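Local coordinates for protein malate dehydrogenase (Naegleria fowleri, PDB 6UM4) that probably catalyses the reversible NAD-dependent oxidation of malate to oxaloacetate, at residues A[274-288]-A[307-319]. Numbering follows the deposited sequence.
Sequences FAIWGNHSATQYPDL and WITNEFIPNVQQR
Phe274 meets Phe312 obliquely, ring planes at 80°, with CE1 of Phe274 3.7 Å from CZ of Phe312 at the rim of the latter ring. Beyond strand 275-277 the chain turns back through a type I turn, Ser281 to Gln284, where the carboxamide of Gln317 docks. Its NE2 donates to Gln284 O at 3.2 Å, in the plane of the Gln284 carbonyl and close to that of the Gln317 amide, a geometry that helps to set the rotation of that amide. The side chains of Gln284 and Gln317 pass alongside in opposite senses, CG to CG 3.9 Å; NE2 of Gln284 turns back to Ser281 O, which Gln284 N approaches from the other face, while its buried OE1 has no polar partner. Tyr285 offers a ring edge to Ile313, CE1 of Tyr285 3.7 Å from CD1 of Ile313. Pro286 presses against the helix, its CB 3.7 Å from Phe312 CE2 and its CG 3.8 Å from Val316 CG1. Leu288 completes the row with a CH-pi contact: CD1 sits 3.7 Å from the Phe312 ring centroid, 15° off the normal. CG of Phe312 stands anti to the backbone N (chi1 176°), which carries the ring toward the hairpin, one face against Leu288 CD1 and the opposite face against Val316 CG2. Helix 305-317 thus packs across edge strand 285-287 of a three-stranded antiparallel sheet, local axes 8.5 Å apart, with helix 250-264 touching Phe312 and helix 394-414 reaching Tyr285 and Ile313.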
loop_
_atom_site.group_PDB
_atom_site.type_symbol
_atom_site.label_atom_id
_atom_site.label_comp_id
_atom_site.label_asym_id
_atom_site.label_seq_id
_atom_site.Cartn_x
_atom_site.Cartn_y
_atom_site.Cartn_z
ATOM N N PHE A 274 7.446 -2.207 -24.648
ATOM C CA PHE A 274 5.991 -2.218 -24.702
ATOM C C PHE A 274 5.468 -0.805 -24.464
ATOM O O PHE A 274 6.085 -0.022 -23.735
ATOM C CB PHE A 274 5.403 -3.186 -23.640
ATOM C CG PHE A 274 3.900 -3.236 -23.638
ATOM C CD1 PHE A 274 3.219 -3.772 -24.728
ATOM C CD2 PHE A 274 3.178 -2.726 -22.580
ATOM C CE1 PHE A 274 1.834 -3.810 -24.750
ATOM C CE2 PHE A 274 1.802 -2.766 -22.580
ATOM C CZ PHE A 274 1.123 -3.306 -23.665
ATOM N N ALA A 275 4.323 -0.480 -25.067
ATOM C CA ALA A 275 3.767 0.860 -24.902
ATOM C C ALA A 275 2.264 0.869 -25.169
ATOM O O ALA A 275 1.746 0.058 -25.939
ATOM C CB ALA A 275 4.458 1.863 -25.831
ATOM N N ILE A 276 1.589 1.822 -24.538
ATOM C CA ILE A 276 0.183 2.145 -24.775
ATOM C C ILE A 276 0.123 3.463 -25.549
ATOM O O ILE A 276 0.747 4.446 -25.142
ATOM C CB ILE A 276 -0.566 2.251 -23.433
ATOM C CG1 ILE A 276 -0.379 0.966 -22.618
ATOM C CG2 ILE A 276 -2.020 2.606 -23.615
ATOM C CD1 ILE A 276 -1.044 -0.271 -23.211
ATOM N N TRP A 277 -0.598 3.483 -26.676
ATOM C CA TRP A 277 -0.824 4.717 -27.432
ATOM C C TRP A 277 -2.246 5.223 -27.215
ATOM O O TRP A 277 -3.192 4.440 -27.110
ATOM C CB TRP A 277 -0.626 4.518 -28.941
ATOM C CG TRP A 277 0.730 4.061 -29.401
ATOM C CD1 TRP A 277 1.198 2.777 -29.417
ATOM C CD2 TRP A 277 1.759 4.866 -29.994
ATOM N NE1 TRP A 277 2.475 2.741 -29.912
ATOM C CE2 TRP A 277 2.837 4.008 -30.294
ATOM C CE3 TRP A 277 1.881 6.227 -30.278
ATOM C CZ2 TRP A 277 4.016 4.469 -30.868
ATOM C CZ3 TRP A 277 3.049 6.680 -30.839
ATOM C CH2 TRP A 277 4.106 5.803 -31.129
ATOM N N GLY A 278 -2.404 6.545 -27.193
ATOM C CA GLY A 278 -3.739 7.117 -27.293
ATOM C C GLY A 278 -4.395 7.562 -25.994
ATOM O O GLY A 278 -3.737 8.082 -25.091
ATOM N N ASN A 279 -5.704 7.362 -25.906
ATOM C CA ASN A 279 -6.529 7.814 -24.799
ATOM C C ASN A 279 -6.538 6.769 -23.683
ATOM O O ASN A 279 -6.526 5.561 -23.942
ATOM C CB ASN A 279 -7.950 8.040 -25.327
ATOM C CG ASN A 279 -8.775 8.922 -24.449
ATOM O OD1 ASN A 279 -8.276 9.481 -23.492
ATOM N ND2 ASN A 279 -10.057 9.063 -24.777
ATOM N N HIS A 280 -6.604 7.234 -22.431
ATOM C CA HIS A 280 -6.827 6.307 -21.311
ATOM C C HIS A 280 -8.299 5.888 -21.356
ATOM O O HIS A 280 -9.157 6.396 -20.628
ATOM C CB HIS A 280 -6.450 6.964 -19.980
ATOM C CG HIS A 280 -6.753 6.129 -18.776
ATOM N ND1 HIS A 280 -6.272 4.847 -18.612
ATOM C CD2 HIS A 280 -7.490 6.397 -17.671
ATOM C CE1 HIS A 280 -6.701 4.361 -17.459
ATOM N NE2 HIS A 280 -7.441 5.283 -16.867
ATOM N N SER A 281 -8.598 4.938 -22.243
ATOM C CA SER A 281 -9.978 4.546 -22.492
ATOM C C SER A 281 -9.960 3.253 -23.290
ATOM O O SER A 281 -8.897 2.706 -23.604
ATOM C CB SER A 281 -10.734 5.630 -23.253
ATOM O OG SER A 281 -10.360 5.581 -24.617
ATOM N N ALA A 282 -11.151 2.788 -23.649
ATOM C CA ALA A 282 -11.240 1.552 -24.415
ATOM C C ALA A 282 -10.719 1.688 -25.845
ATOM O O ALA A 282 -10.563 0.664 -26.510
ATOM C CB ALA A 282 -12.683 1.048 -24.443
ATOM N N THR A 283 -10.440 2.903 -26.334
ATOM C CA THR A 283 -9.840 3.047 -27.656
ATOM C C THR A 283 -8.322 3.014 -27.615
ATOM O O THR A 283 -7.677 3.173 -28.660
ATOM C CB THR A 283 -10.273 4.358 -28.326
ATOM O OG1 THR A 283 -9.564 5.456 -27.735
ATOM C CG2 THR A 283 -11.777 4.563 -28.192
ATOM N N GLN A 284 -7.740 2.827 -26.441
ATOM C CA GLN A 284 -6.295 2.773 -26.334
ATOM C C GLN A 284 -5.746 1.703 -27.263
ATOM O O GLN A 284 -6.429 0.735 -27.618
ATOM C CB GLN A 284 -5.890 2.461 -24.896
ATOM C CG GLN A 284 -6.238 1.046 -24.499
ATOM C CD GLN A 284 -5.962 0.774 -23.046
ATOM O OE1 GLN A 284 -4.865 0.341 -22.690
ATOM N NE2 GLN A 284 -6.976 0.960 -22.200
ATOM N N TYR A 285 -4.505 1.890 -27.676
ATOM C CA TYR A 285 -3.853 0.883 -28.492
ATOM C C TYR A 285 -2.676 0.307 -27.735
ATOM O O TYR A 285 -1.606 0.931 -27.684
ATOM C CB TYR A 285 -3.405 1.454 -29.840
ATOM C CG TYR A 285 -2.612 0.456 -30.635
ATOM C CD1 TYR A 285 -3.042 -0.871 -30.760
ATOM C CD2 TYR A 285 -1.418 0.813 -31.221
ATOM C CE1 TYR A 285 -2.304 -1.787 -31.463
ATOM C CE2 TYR A 285 -0.678 -0.103 -31.933
ATOM C CZ TYR A 285 -1.125 -1.396 -32.048
ATOM O OH TYR A 285 -0.374 -2.289 -32.764
ATOM N N PRO A 286 -2.824 -0.861 -27.111
ATOM C CA PRO A 286 -1.666 -1.550 -26.529
ATOM C C PRO A 286 -0.812 -2.125 -27.651
ATOM O O PRO A 286 -1.278 -2.954 -28.435
ATOM C CB PRO A 286 -2.302 -2.658 -25.677
ATOM C CG PRO A 286 -3.807 -2.372 -25.673
ATOM C CD PRO A 286 -4.063 -1.633 -26.943
ATOM N N ASP A 287 0.441 -1.694 -27.728
ATOM C CA ASP A 287 1.253 -1.897 -28.921
ATOM C C ASP A 287 2.348 -2.909 -28.612
ATOM O O ASP A 287 3.263 -2.619 -27.832
ATOM C CB ASP A 287 1.837 -0.562 -29.395
ATOM C CG ASP A 287 2.565 -0.670 -30.735
ATOM O OD1 ASP A 287 2.563 -1.759 -31.350
ATOM O OD2 ASP A 287 3.119 0.354 -31.184
ATOM N N LEU A 288 2.242 -4.099 -29.213
ATOM C CA LEU A 288 3.254 -5.142 -29.120
ATOM C C LEU A 288 4.220 -5.127 -30.297
ATOM O O LEU A 288 5.074 -6.015 -30.384
ATOM C CB LEU A 288 2.600 -6.532 -29.039
ATOM C CG LEU A 288 1.953 -6.898 -27.692
ATOM C CD1 LEU A 288 1.216 -8.231 -27.717
ATOM C CD2 LEU A 288 2.995 -6.879 -26.601
ATOM N N TRP A 307 -4.175 -13.143 -32.273
ATOM C CA TRP A 307 -4.253 -13.165 -30.817
ATOM C C TRP A 307 -4.218 -11.743 -30.265
ATOM O O TRP A 307 -4.971 -11.402 -29.345
ATOM C CB TRP A 307 -3.103 -13.989 -30.241
ATOM C CG TRP A 307 -3.004 -13.896 -28.734
ATOM C CD1 TRP A 307 -3.756 -14.574 -27.819
ATOM C CD2 TRP A 307 -2.107 -13.068 -27.979
ATOM N NE1 TRP A 307 -3.375 -14.228 -26.541
ATOM C CE2 TRP A 307 -2.362 -13.309 -26.612
ATOM C CE3 TRP A 307 -1.098 -12.166 -28.327
ATOM C CZ2 TRP A 307 -1.660 -12.666 -25.594
ATOM C CZ3 TRP A 307 -0.400 -11.528 -27.315
ATOM C CH2 TRP A 307 -0.684 -11.781 -25.966
ATOM N N ILE A 308 -3.360 -10.896 -30.834
ATOM C CA ILE A 308 -3.303 -9.495 -30.423
ATOM C C ILE A 308 -4.676 -8.863 -30.562
ATOM O O ILE A 308 -5.194 -8.238 -29.632
ATOM C CB ILE A 308 -2.259 -8.735 -31.260
ATOM C CG1 ILE A 308 -0.860 -9.264 -30.971
ATOM C CG2 ILE A 308 -2.345 -7.239 -30.989
ATOM C CD1 ILE A 308 0.199 -8.534 -31.731
ATOM N N THR A 309 -5.288 -9.040 -31.735
ATOM C CA THR A 309 -6.537 -8.360 -32.047
ATOM C C THR A 309 -7.708 -8.956 -31.277
ATOM O O THR A 309 -8.586 -8.225 -30.802
ATOM C CB THR A 309 -6.802 -8.437 -33.547
ATOM O OG1 THR A 309 -5.760 -7.741 -34.239
ATOM C CG2 THR A 309 -8.127 -7.764 -33.877
ATOM N N ASN A 310 -7.764 -10.282 -31.165
ATOM C CA ASN A 310 -8.959 -10.903 -30.613
ATOM C C ASN A 310 -8.888 -11.127 -29.114
ATOM O O ASN A 310 -9.938 -11.309 -28.484
ATOM C CB ASN A 310 -9.248 -12.237 -31.299
ATOM C CG ASN A 310 -9.459 -12.083 -32.785
ATOM O OD1 ASN A 310 -9.977 -11.063 -33.242
ATOM N ND2 ASN A 310 -9.123 -13.110 -33.540
ATOM N N GLU A 311 -7.689 -11.144 -28.532
ATOM C CA GLU A 311 -7.596 -11.414 -27.110
ATOM C C GLU A 311 -6.798 -10.343 -26.384
ATOM O O GLU A 311 -7.327 -9.673 -25.488
ATOM C CB GLU A 311 -6.993 -12.800 -26.872
ATOM C CG GLU A 311 -7.866 -13.930 -27.377
ATOM C CD GLU A 311 -7.369 -15.294 -26.922
ATOM O OE1 GLU A 311 -7.202 -15.510 -25.694
ATOM O OE2 GLU A 311 -7.119 -16.144 -27.806
ATOM N N PHE A 312 -5.528 -10.177 -26.757
ATOM C CA PHE A 312 -4.649 -9.306 -25.984
ATOM C C PHE A 312 -5.224 -7.900 -25.867
ATOM O O PHE A 312 -5.473 -7.410 -24.761
ATOM C CB PHE A 312 -3.262 -9.265 -26.616
ATOM C CG PHE A 312 -2.332 -8.319 -25.942
ATOM C CD1 PHE A 312 -1.762 -8.649 -24.709
ATOM C CD2 PHE A 312 -2.041 -7.082 -26.519
ATOM C CE1 PHE A 312 -0.888 -7.780 -24.064
ATOM C CE2 PHE A 312 -1.176 -6.195 -25.881
ATOM C CZ PHE A 312 -0.599 -6.533 -24.652
ATOM N N ILE A 313 -5.465 -7.238 -26.997
ATOM C CA ILE A 313 -5.948 -5.860 -26.944
ATOM C C ILE A 313 -7.271 -5.750 -26.199
ATOM O O ILE A 313 -7.395 -4.865 -25.336
ATOM C CB ILE A 313 -6.010 -5.256 -28.357
ATOM C CG1 ILE A 313 -4.600 -4.972 -28.872
ATOM C CG2 ILE A 313 -6.833 -3.967 -28.319
ATOM C CD1 ILE A 313 -4.565 -4.416 -30.284
ATOM N N PRO A 314 -8.289 -6.568 -26.479
ATOM C CA PRO A 314 -9.532 -6.447 -25.696
ATOM C C PRO A 314 -9.356 -6.781 -24.226
ATOM O O PRO A 314 -10.020 -6.173 -23.381
ATOM C CB PRO A 314 -10.487 -7.429 -26.388
ATOM C CG PRO A 314 -9.646 -8.279 -27.253
ATOM C CD PRO A 314 -8.438 -7.501 -27.612
ATOM N N ASN A 315 -8.500 -7.749 -23.890
ATOM C CA ASN A 315 -8.292 -8.070 -22.480
ATOM C C ASN A 315 -7.681 -6.888 -21.738
ATOM O O ASN A 315 -8.028 -6.627 -20.580
ATOM C CB ASN A 315 -7.396 -9.296 -22.326
ATOM C CG ASN A 315 -8.097 -10.588 -22.695
ATOM O OD1 ASN A 315 -9.325 -10.661 -22.715
ATOM N ND2 ASN A 315 -7.314 -11.617 -22.981
ATOM N N VAL A 316 -6.765 -6.171 -22.395
ATOM C CA VAL A 316 -6.141 -5.014 -21.782
ATOM C C VAL A 316 -7.153 -3.883 -21.654
ATOM O O VAL A 316 -7.200 -3.189 -20.634
ATOM C CB VAL A 316 -4.908 -4.571 -22.593
ATOM C CG1 VAL A 316 -4.318 -3.314 -21.982
ATOM C CG2 VAL A 316 -3.855 -5.653 -22.637
ATOM N N GLN A 317 -7.971 -3.676 -22.690
ATOM C CA GLN A 317 -8.942 -2.587 -22.673
ATOM C C GLN A 317 -10.019 -2.822 -21.626
ATOM O O GLN A 317 -10.497 -1.870 -21.000
ATOM C CB GLN A 317 -9.596 -2.438 -24.056
ATOM C CG GLN A 317 -8.692 -1.940 -25.166
ATOM C CD GLN A 317 -9.323 -2.119 -26.533
ATOM O OE1 GLN A 317 -10.188 -2.989 -26.728
ATOM N NE2 GLN A 317 -8.906 -1.294 -27.493
ATOM N N GLN A 318 -10.403 -4.085 -21.410
ATOM C CA GLN A 318 -11.533 -4.428 -20.554
ATOM C C GLN A 318 -11.105 -4.942 -19.191
ATOM O O GLN A 318 -11.932 -5.489 -18.455
ATOM C CB GLN A 318 -12.424 -5.463 -21.240
ATOM C CG GLN A 318 -12.927 -4.978 -22.573
ATOM C CD GLN A 318 -13.734 -3.704 -22.433
ATOM O OE1 GLN A 318 -14.444 -3.510 -21.438
ATOM N NE2 GLN A 318 -13.612 -2.812 -23.414
ATOM N N ARG A 319 -9.830 -4.787 -18.847
ATOM C CA ARG A 319 -9.313 -5.362 -17.613
ATOM C C ARG A 319 -10.017 -4.801 -16.377
ATOM O O ARG A 319 -10.247 -5.525 -15.401
ATOM C CB ARG A 319 -7.810 -5.128 -17.544
ATOM C CG ARG A 319 -7.193 -5.708 -16.295
ATOM C CD ARG A 319 -7.304 -7.208 -16.231
ATOM N NE ARG A 319 -6.301 -7.718 -15.305
ATOM C CZ ARG A 319 -5.950 -8.994 -15.197
ATOM N NH1 ARG A 319 -6.524 -9.908 -15.957
ATOM N NH2 ARG A 319 -5.017 -9.345 -14.329
#